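Local coordinates for ABC transporter, substrate binding protein (Mannopine) (Agrobacterium fabrum, PDB 5L9S) that serves as the periplasmic solute-binding component of an ABC transporter that probably takes up the opine mannopine, here captured in its open, unliganded state, at residues A[50-55]-A[239-244]; A[59-64]-A[251-256]; A[255-260]-A[274-279]. One frame throughout, in Å; residues are numbered along the deposited sequence.

Interaction 1: residues A[50-55]-A[239-244]; sequences AMVQTG and ALVRGA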
loop_
_atom_site.group_PDB
_atom_site.type_symbol
_atom_site.label_atom_id
_atom_site.label_comp_id
_atom_site.label_asym_id
_atom_site.label_seq_id
_atom_site.Cartn_x
_atom_site.Cartn_y
_atom_site.Cartn_z
ATOM N N ALA A 50 -19.787 12.321 -8.641
ATOM C CA ALA A 50 -21.061 13.060 -8.594
ATOM C C ALA A 50 -20.863 14.577 -8.501
ATOM O O ALA A 50 -21.568 15.343 -9.164
ATOM C CB ALA A 50 -21.910 12.570 -7.434
ATOM N N MET A 51 -19.887 15.003 -7.691
ATOM C CA MET A 51 -19.512 16.402 -7.508
ATOM C C MET A 51 -18.944 16.982 -8.804
ATOM O O MET A 51 -19.265 18.110 -9.143
ATOM C CB MET A 51 -18.433 16.490 -6.437
ATOM C CG MET A 51 -18.972 16.606 -5.049
ATOM S SD MET A 51 -17.681 16.384 -3.803
ATOM C CE MET A 51 -16.274 17.138 -4.618
ATOM N N VAL A 52 -18.054 16.223 -9.493
ATOM C CA VAL A 52 -17.412 16.626 -10.745
ATOM C C VAL A 52 -18.450 16.773 -11.878
ATOM O O VAL A 52 -18.375 17.772 -12.595
ATOM C CB VAL A 52 -16.205 15.722 -11.111
ATOM C CG1 VAL A 52 -15.745 15.949 -12.554
ATOM C CG2 VAL A 52 -15.041 15.944 -10.138
ATOM N N GLN A 53 -19.450 15.850 -12.001
ATOM C CA GLN A 53 -20.501 15.985 -13.040
ATOM C C GLN A 53 -21.386 17.256 -12.804
ATOM O O GLN A 53 -21.623 18.016 -13.743
ATOM C CB GLN A 53 -21.326 14.685 -13.279
ATOM C CG GLN A 53 -22.508 14.340 -12.346
ATOM C CD GLN A 53 -23.398 13.226 -12.903
ATOM O OE1 GLN A 53 -24.629 13.325 -12.904
ATOM N NE2 GLN A 53 -22.807 12.136 -13.398
ATOM N N THR A 54 -21.770 17.528 -11.546
ATOM C CA THR A 54 -22.462 18.757 -11.126
ATOM C C THR A 54 -21.296 19.776 -11.044
ATOM O O THR A 54 -20.148 19.356 -11.043
ATOM C CB THR A 54 -23.064 18.544 -9.704
ATOM O OG1 THR A 54 -23.693 17.266 -9.611
ATOM C CG2 THR A 54 -24.069 19.626 -9.315
ATOM N N GLY A 55 -21.550 21.072 -10.973
ATOM C CA GLY A 55 -20.438 22.005 -10.803
ATOM C C GLY A 55 -19.935 22.056 -9.365
ATOM O O GLY A 55 -18.771 22.385 -9.116
ATOM N N ALA A 239 -5.020 12.866 -3.676
ATOM C CA ALA A 239 -5.455 13.381 -4.980
ATOM C C ALA A 239 -6.212 14.705 -4.841
ATOM O O ALA A 239 -6.918 14.921 -3.857
ATOM C CB ALA A 239 -6.316 12.351 -5.684
ATOM N N LEU A 240 -6.031 15.593 -5.829
ATOM C CA LEU A 240 -6.666 16.914 -5.912
ATOM C C LEU A 240 -7.893 16.815 -6.819
ATOM O O LEU A 240 -7.759 16.452 -7.985
ATOM C CB LEU A 240 -5.658 17.970 -6.435
ATOM C CG LEU A 240 -6.167 19.409 -6.704
ATOM C CD1 LEU A 240 -6.564 20.126 -5.416
ATOM C CD2 LEU A 240 -5.101 20.218 -7.409
ATOM N N VAL A 241 -9.091 17.048 -6.234
ATOM C CA VAL A 241 -10.403 16.992 -6.890
ATOM C C VAL A 241 -10.494 18.021 -8.004
ATOM O O VAL A 241 -10.137 19.190 -7.802
ATOM C CB VAL A 241 -11.572 17.116 -5.879
ATOM C CG1 VAL A 241 -12.920 17.292 -6.583
ATOM C CG2 VAL A 241 -11.610 15.918 -4.938
ATOM N N ARG A 242 -10.962 17.570 -9.188
ATOM C CA ARG A 242 -11.103 18.396 -10.381
ATOM C C ARG A 242 -11.806 19.711 -10.082
ATOM O O ARG A 242 -12.994 19.736 -9.736
ATOM C CB ARG A 242 -11.780 17.629 -11.514
ATOM C CG ARG A 242 -11.167 17.927 -12.863
ATOM C CD ARG A 242 -11.823 17.107 -13.947
ATOM N NE ARG A 242 -10.863 16.233 -14.618
ATOM C CZ ARG A 242 -10.737 16.129 -15.937
ATOM N NH1 ARG A 242 -11.526 16.831 -16.745
ATOM N NH2 ARG A 242 -9.834 15.311 -16.460
ATOM N N GLY A 243 -11.017 20.783 -10.150
ATOM C CA GLY A 243 -11.453 22.148 -9.886
ATOM C C GLY A 243 -11.859 22.363 -8.443
ATOM O O GLY A 243 -12.943 22.874 -8.176
ATOM N N ALA A 244 -11.002 21.943 -7.502
ATOM C CA ALA A 244 -11.247 22.068 -6.071
ATOM C C ALA A 244 -11.522 23.547 -5.688
ATOM O O ALA A 244 -10.910 24.439 -6.293
ATOM C CB ALA A 244 -10.041 21.548 -5.317
#
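Arg-242 meets Val-52 through its CB alone, and its flat guanidinium stays apart from the contact: the side chain bends at chi3 (-119°), leads away from helix 41-53 and donates from NH2 to the backbone oxygen of Phe-75. The flat group on the helix side is the carbonyl of Ala-50, reached from opposite faces of its plane by Thr-54 N and by Thr-54 OG1; the latter lies 2.9 Å from Ala-50 O and is tilted 23° out of the plane. This double grip finishes the last turn of the helix, in an alpha/beta part of the two-lobed periplasmic binding protein fold. Here the helix packs against the chain leaving strand 224-240, and the touching atoms are all carbon. Val-52 CG2 rests 3.9 Å from Arg-242 CB and, more loosely, 4.4 Å from Val-241 CG1. Val-241 is buried, packs also on Tyr-62 and pairs through its backbone with Asp-60. Met-51 comes in at about a right angle to Val-241: its thioether chain curls at chi3 (35°), close to Trp-59, and sets CE 3.9 Å from Val-241 CG1.

Interaction 2: residues A[59-64]-A[251-256]; sequences WDLYLD and LKLIEF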
loop_
_atom_site.group_PDB
_atom_site.type_symbol
_atom_site.label_atom_id
_atom_site.label_comp_id
_atom_site.label_asym_id
_atom_site.label_seq_id
_atom_site.Cartn_x
_atom_site.Cartn_y
_atom_site.Cartn_z
ATOM N N TRP A 59 -15.314 19.119 -1.925
ATOM C CA TRP A 59 -14.017 18.591 -1.503
ATOM C C TRP A 59 -12.851 19.092 -2.356
ATOM O O TRP A 59 -13.011 19.319 -3.555
ATOM C CB TRP A 59 -14.034 17.059 -1.516
ATOM C CG TRP A 59 -15.081 16.366 -0.695
ATOM C CD1 TRP A 59 -15.979 16.928 0.166
ATOM C CD2 TRP A 59 -15.319 14.953 -0.659
ATOM N NE1 TRP A 59 -16.774 15.952 0.723
ATOM C CE2 TRP A 59 -16.382 14.730 0.246
ATOM C CE3 TRP A 59 -14.725 13.844 -1.308
ATOM C CZ2 TRP A 59 -16.885 13.451 0.503
ATOM C CZ3 TRP A 59 -15.206 12.570 -1.035
ATOM C CH2 TRP A 59 -16.259 12.380 -0.125
ATOM N N ASP A 60 -11.677 19.257 -1.728
ATOM C CA ASP A 60 -10.442 19.699 -2.364
ATOM C C ASP A 60 -9.509 18.510 -2.603
ATOM O O ASP A 60 -8.868 18.413 -3.657
ATOM C CB ASP A 60 -9.722 20.723 -1.467
ATOM C CG ASP A 60 -10.483 22.007 -1.247
ATOM O OD1 ASP A 60 -10.611 22.783 -2.199
ATOM O OD2 ASP A 60 -10.895 22.263 -0.103
ATOM N N LEU A 61 -9.387 17.634 -1.583
ATOM C CA LEU A 61 -8.499 16.472 -1.591
ATOM C C LEU A 61 -9.193 15.243 -1.063
ATOM O O LEU A 61 -10.108 15.354 -0.256
ATOM C CB LEU A 61 -7.253 16.736 -0.719
ATOM C CG LEU A 61 -6.314 17.880 -1.081
ATOM C CD1 LEU A 61 -5.419 18.218 0.083
ATOM C CD2 LEU A 61 -5.487 17.563 -2.307
ATOM N N TYR A 62 -8.734 14.073 -1.496
ATOM C CA TYR A 62 -9.172 12.769 -0.995
ATOM C C TYR A 62 -8.053 11.738 -1.111
ATOM O O TYR A 62 -7.160 11.889 -1.953
ATOM C CB TYR A 62 -10.503 12.283 -1.607
ATOM C CG TYR A 62 -10.435 11.750 -3.022
ATOM C CD1 TYR A 62 -10.433 12.613 -4.114
ATOM C CD2 TYR A 62 -10.425 10.379 -3.274
ATOM C CE1 TYR A 62 -10.400 12.126 -5.427
ATOM C CE2 TYR A 62 -10.376 9.882 -4.579
ATOM C CZ TYR A 62 -10.381 10.760 -5.653
ATOM O OH TYR A 62 -10.331 10.290 -6.944
ATOM N N LEU A 63 -8.062 10.731 -0.234
ATOM C CA LEU A 63 -7.070 9.664 -0.303
ATOM C C LEU A 63 -7.655 8.464 -1.037
ATOM O O LEU A 63 -8.835 8.163 -0.892
ATOM C CB LEU A 63 -6.592 9.224 1.101
ATOM C CG LEU A 63 -6.003 10.294 2.026
ATOM C CD1 LEU A 63 -5.777 9.728 3.410
ATOM C CD2 LEU A 63 -4.691 10.858 1.486
ATOM N N ASP A 64 -6.826 7.756 -1.797
ATOM C CA ASP A 64 -7.202 6.515 -2.486
ATOM C C ASP A 64 -5.958 5.699 -2.785
ATOM O O ASP A 64 -4.876 6.269 -2.873
ATOM C CB ASP A 64 -7.993 6.788 -3.788
ATOM C CG ASP A 64 -9.023 5.714 -4.142
ATOM O OD1 ASP A 64 -8.929 4.582 -3.591
ATOM O OD2 ASP A 64 -9.921 6.004 -4.964
ATOM N N LEU A 251 -2.888 22.380 -2.269
ATOM C CA LEU A 251 -1.522 22.081 -2.719
ATOM C C LEU A 251 -0.450 22.447 -1.668
ATOM O O LEU A 251 0.630 21.858 -1.656
ATOM C CB LEU A 251 -1.232 22.742 -4.071
ATOM C CG LEU A 251 -1.991 22.185 -5.288
ATOM C CD1 LEU A 251 -1.743 23.022 -6.496
ATOM C CD2 LEU A 251 -1.604 20.732 -5.576
ATOM N N LYS A 252 -0.764 23.408 -0.780
ATOM C CA LYS A 252 0.101 23.840 0.325
ATOM C C LYS A 252 0.106 22.739 1.379
ATOM O O LYS A 252 1.127 22.514 2.032
ATOM C CB LYS A 252 -0.440 25.146 0.957
ATOM C CG LYS A 252 -0.158 26.415 0.184
ATOM C CD LYS A 252 -0.433 27.612 1.089
ATOM C CE LYS A 252 -0.734 28.884 0.338
ATOM N NZ LYS A 252 -1.326 29.917 1.226
ATOM N N LEU A 253 -1.058 22.070 1.553
ATOM C CA LEU A 253 -1.251 20.961 2.482
ATOM C C LEU A 253 -0.471 19.742 1.996
ATOM O O LEU A 253 0.131 19.041 2.819
ATOM C CB LEU A 253 -2.751 20.655 2.689
ATOM C CG LEU A 253 -3.104 19.527 3.665
ATOM C CD1 LEU A 253 -2.653 19.827 5.067
ATOM C CD2 LEU A 253 -4.560 19.252 3.658
ATOM N N ILE A 254 -0.449 19.518 0.655
ATOM C CA ILE A 254 0.309 18.433 0.026
ATOM C C ILE A 254 1.817 18.673 0.208
ATOM O O ILE A 254 2.518 17.783 0.691
ATOM C CB ILE A 254 -0.079 18.249 -1.463
ATOM C CG1 ILE A 254 -1.543 17.775 -1.604
ATOM C CG2 ILE A 254 0.894 17.266 -2.153
ATOM C CD1 ILE A 254 -1.980 17.453 -3.059
ATOM N N GLU A 255 2.304 19.883 -0.173
ATOM C CA GLU A 255 3.704 20.315 -0.061
ATOM C C GLU A 255 4.182 20.170 1.378
ATOM O O GLU A 255 5.302 19.689 1.595
ATOM C CB GLU A 255 3.866 21.777 -0.529
ATOM C CG GLU A 255 5.312 22.217 -0.740
ATOM C CD GLU A 255 5.575 23.694 -0.981
ATOM O OE1 GLU A 255 4.695 24.394 -1.538
ATOM O OE2 GLU A 255 6.693 24.144 -0.642
ATOM N N PHE A 256 3.308 20.544 2.355
ATOM C CA PHE A 256 3.577 20.436 3.795
ATOM C C PHE A 256 3.952 19.016 4.177
ATOM O O PHE A 256 4.892 18.833 4.931
ATOM C CB PHE A 256 2.378 20.917 4.654
ATOM C CG PHE A 256 2.669 20.989 6.142
ATOM C CD1 PHE A 256 3.325 22.089 6.689
ATOM C CD2 PHE A 256 2.309 19.949 6.990
ATOM C CE1 PHE A 256 3.619 22.140 8.053
ATOM C CE2 PHE A 256 2.600 20.004 8.357
ATOM C CZ PHE A 256 3.246 21.102 8.880
#
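Leu-61 carries this buried alpha/beta contact, in which strand 61-65 of the central sheet of a periplasmic binding protein packs against helix 247-258. Its two methyl groups divide the work. CD1 meets Leu-253 CD2 at 3.8 Å, while CD2 turns to Ile-254. The leucine thus fits against two consecutive helix residues. They reach it differently: Leu-253 aims its CB directly at the strand, with CG anti to the backbone N (chi1 -179°), whereas the CB of Ile-254 leaves the helix across that direction and the extended CG1-CD1 arm brings the methyl over to Leu-61. All three residues are buried and the contact is purely apolar. Neighbours extend the same core, for Leu-61 also packs on Ile-7 of strand 4-9, and Leu-253 on Phe-26 of helix 12-30. Next along the strand, Tyr-62 packs on Val-48 of helix 41-53. Just before the strand, Asp-60 accepts from the backbone N of Asn-246 and of Val-6, linking the segment before helix 247-258 to strand 4-9. On the isoleucine side, Leu-61 CD2 touches Ile-254 CD1 at 3.6 Å and lies 4.0 Å from Ile-254 CG1.

Interaction 3: residues A[255-260]-A[274-279]; sequences EFWLRN and TPPSQK
Two helix boundaries face each other in this buried corner of the periplasmic binding protein fold: the C-terminal turn of helix 247-258 and the Pro-Pro-Ser segment that leads into helix 278-283. Between them in the chain lies helix 261-271. Pro-276 provides the meeting point, its CB directed at the helix and its ring puckered at CG. That single carbon touches two successive side chains, lying 4.1 Å from Trp-257 NE1 and 4.2 Å from Leu-258 CD2. The indole reaches the proline because chi1 of Trp-257 (173°) swings CG anti to the backbone N, and the two side chains cross at about a right angle. The CB of Leu-258 points neither toward the proline segment nor away from it, and the outer part of the side chain brings the CD2 methyl across. Around them, Gln-264 of helix 261-271 packs on both Trp-257 and Pro-276. The indole NE1 makes only weak hydrogen bonds to the backbone oxygens of Lys-105 and Leu-106.

Both segments also carry helix caps: Asn-260 OD1 accepts from Ala-263 N at the start of helix 261-271, while Ser-277 is the N-cap of helix 278-283, where its OG makes a weak bond to Ala-280 N and a further hydrogen bond to Asp-93. A salt bridge joins Glu-255 to Arg-259, the carboxylate approaching the guanidinium edge in its plane; its hydrogen bond, Arg-259 NH2 to Glu-255 OE2 at 3.0 Å, is weak, with an N-H...O angle of 134°.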
loop_
_atom_site.group_PDB
_atom_site.type_symbol
_atom_site.label_atom_id
_atom_site.label_comp_id
_atom_site.label_asym_id
_atom_site.label_seq_id
_atom_site.Cartn_x
_atom_site.Cartn_y
_atom_site.Cartn_z
ATOM N N GLU A 255 2.304 19.883 -0.173
ATOM C CA GLU A 255 3.704 20.315 -0.061
ATOM C C GLU A 255 4.182 20.170 1.378
ATOM O O GLU A 255 5.302 19.689 1.595
ATOM C CB GLU A 255 3.866 21.777 -0.529
ATOM C CG GLU A 255 5.312 22.217 -0.740
ATOM C CD GLU A 255 5.575 23.694 -0.981
ATOM O OE1 GLU A 255 4.695 24.394 -1.538
ATOM O OE2 GLU A 255 6.693 24.144 -0.642
ATOM N N PHE A 256 3.308 20.544 2.355
ATOM C CA PHE A 256 3.577 20.436 3.795
ATOM C C PHE A 256 3.952 19.016 4.177
ATOM O O PHE A 256 4.892 18.833 4.931
ATOM C CB PHE A 256 2.378 20.917 4.654
ATOM C CG PHE A 256 2.669 20.989 6.142
ATOM C CD1 PHE A 256 3.325 22.089 6.689
ATOM C CD2 PHE A 256 2.309 19.949 6.990
ATOM C CE1 PHE A 256 3.619 22.140 8.053
ATOM C CE2 PHE A 256 2.600 20.004 8.357
ATOM C CZ PHE A 256 3.246 21.102 8.880
ATOM N N TRP A 257 3.204 18.028 3.674
ATOM C CA TRP A 257 3.420 16.610 3.924
ATOM C C TRP A 257 4.709 16.128 3.280
ATOM O O TRP A 257 5.541 15.528 3.965
ATOM C CB TRP A 257 2.220 15.788 3.415
ATOM C CG TRP A 257 2.441 14.305 3.483
ATOM C CD1 TRP A 257 2.831 13.479 2.463
ATOM C CD2 TRP A 257 2.353 13.488 4.649
ATOM N NE1 TRP A 257 3.008 12.203 2.928
ATOM C CE2 TRP A 257 2.716 12.173 4.267
ATOM C CE3 TRP A 257 2.018 13.739 5.993
ATOM C CZ2 TRP A 257 2.705 11.101 5.169
ATOM C CZ3 TRP A 257 1.988 12.675 6.880
ATOM C CH2 TRP A 257 2.295 11.367 6.460
ATOM N N LEU A 258 4.867 16.356 1.960
ATOM C CA LEU A 258 6.045 15.874 1.232
ATOM C C LEU A 258 7.385 16.442 1.741
ATOM O O LEU A 258 8.399 15.725 1.749
ATOM C CB LEU A 258 5.894 16.092 -0.285
ATOM C CG LEU A 258 4.890 15.175 -0.965
ATOM C CD1 LEU A 258 4.596 15.653 -2.365
ATOM C CD2 LEU A 258 5.349 13.667 -0.922
ATOM N N ARG A 259 7.372 17.704 2.199
ATOM C CA ARG A 259 8.571 18.389 2.675
ATOM C C ARG A 259 8.820 18.254 4.183
ATOM O O ARG A 259 9.839 18.757 4.659
ATOM C CB ARG A 259 8.546 19.871 2.246
ATOM C CG ARG A 259 8.544 20.065 0.729
ATOM C CD ARG A 259 9.102 21.394 0.302
ATOM N NE ARG A 259 9.913 21.257 -0.914
ATOM C CZ ARG A 259 9.518 21.633 -2.123
ATOM N NH1 ARG A 259 10.313 21.467 -3.168
ATOM N NH2 ARG A 259 8.332 22.205 -2.295
ATOM N N ASN A 260 7.931 17.552 4.923
ATOM C CA ASN A 260 8.058 17.383 6.377
ATOM C C ASN A 260 8.351 15.939 6.835
ATOM O O ASN A 260 7.417 15.201 7.135
ATOM C CB ASN A 260 6.828 17.949 7.112
ATOM C CG ASN A 260 7.124 18.457 8.504
ATOM O OD1 ASN A 260 7.395 17.705 9.449
ATOM N ND2 ASN A 260 7.110 19.767 8.649
ATOM N N THR A 274 5.300 2.688 5.612
ATOM C CA THR A 274 6.519 3.228 5.032
ATOM C C THR A 274 6.218 4.615 4.458
ATOM O O THR A 274 5.473 4.703 3.480
ATOM C CB THR A 274 7.076 2.216 4.010
ATOM O OG1 THR A 274 7.457 1.045 4.732
ATOM C CG2 THR A 274 8.266 2.742 3.207
ATOM N N PRO A 275 6.785 5.701 5.023
ATOM C CA PRO A 275 6.555 7.041 4.446
ATOM C C PRO A 275 7.359 7.240 3.152
ATOM O O PRO A 275 8.376 6.537 2.992
ATOM C CB PRO A 275 7.015 7.997 5.564
ATOM C CG PRO A 275 8.013 7.233 6.324
ATOM C CD PRO A 275 7.692 5.763 6.187
ATOM N N PRO A 276 6.969 8.193 2.239
ATOM C CA PRO A 276 7.737 8.373 0.993
ATOM C C PRO A 276 9.143 8.967 1.153
ATOM O O PRO A 276 9.936 8.872 0.236
ATOM C CB PRO A 276 6.821 9.280 0.153
ATOM C CG PRO A 276 6.080 10.080 1.152
ATOM C CD PRO A 276 5.794 9.091 2.252
ATOM N N SER A 277 9.428 9.617 2.294
ATOM C CA SER A 277 10.708 10.249 2.590
ATOM C C SER A 277 11.686 9.239 3.179
ATOM O O SER A 277 11.332 8.477 4.071
ATOM C CB SER A 277 10.496 11.436 3.533
ATOM O OG SER A 277 11.694 12.011 4.022
ATOM N N GLN A 278 12.918 9.232 2.680
ATOM C CA GLN A 278 13.986 8.366 3.183
ATOM C C GLN A 278 14.457 8.828 4.577
ATOM O O GLN A 278 14.802 7.985 5.418
ATOM C CB GLN A 278 15.128 8.319 2.183
ATOM C CG GLN A 278 14.696 7.602 0.909
ATOM C CD GLN A 278 15.839 7.401 -0.031
ATOM O OE1 GLN A 278 16.754 6.600 0.226
ATOM N NE2 GLN A 278 15.820 8.142 -1.132
ATOM N N LYS A 279 14.410 10.156 4.826
ATOM C CA LYS A 279 14.746 10.764 6.100
ATOM C C LYS A 279 13.729 10.353 7.140
ATOM O O LYS A 279 14.138 10.037 8.252
ATOM C CB LYS A 279 14.823 12.309 5.992
ATOM C CG LYS A 279 15.482 13.003 7.184
ATOM C CD LYS A 279 16.391 14.140 6.736
ATOM C CE LYS A 279 17.613 14.272 7.628
ATOM N NZ LYS A 279 17.355 15.094 8.840
#

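In the fold
From the N terminus, the chain passes through helix 41-53 and strand 61-65 before a long excursion of about 160 residues, and returns along strand 224-240 into helix 247-258. Interactions 1 and 2 both close this excursion. Their segments alternate along the chain, so the two loops cross. They also touch directly, since strands 61-65 and 224-240 are antiparallel neighbours in one sheet; the centres of interactions 1 and 2 lie about 13 Å apart. Interaction 3 closes a short loop around helix 261-271, following interaction 1 in series and sharing Glu-255 and Phe-256 with interaction 2. Helix 247-258 packs on the sheet through residues 251-256 and, at its C-terminal end, on the entry to helix 278-283.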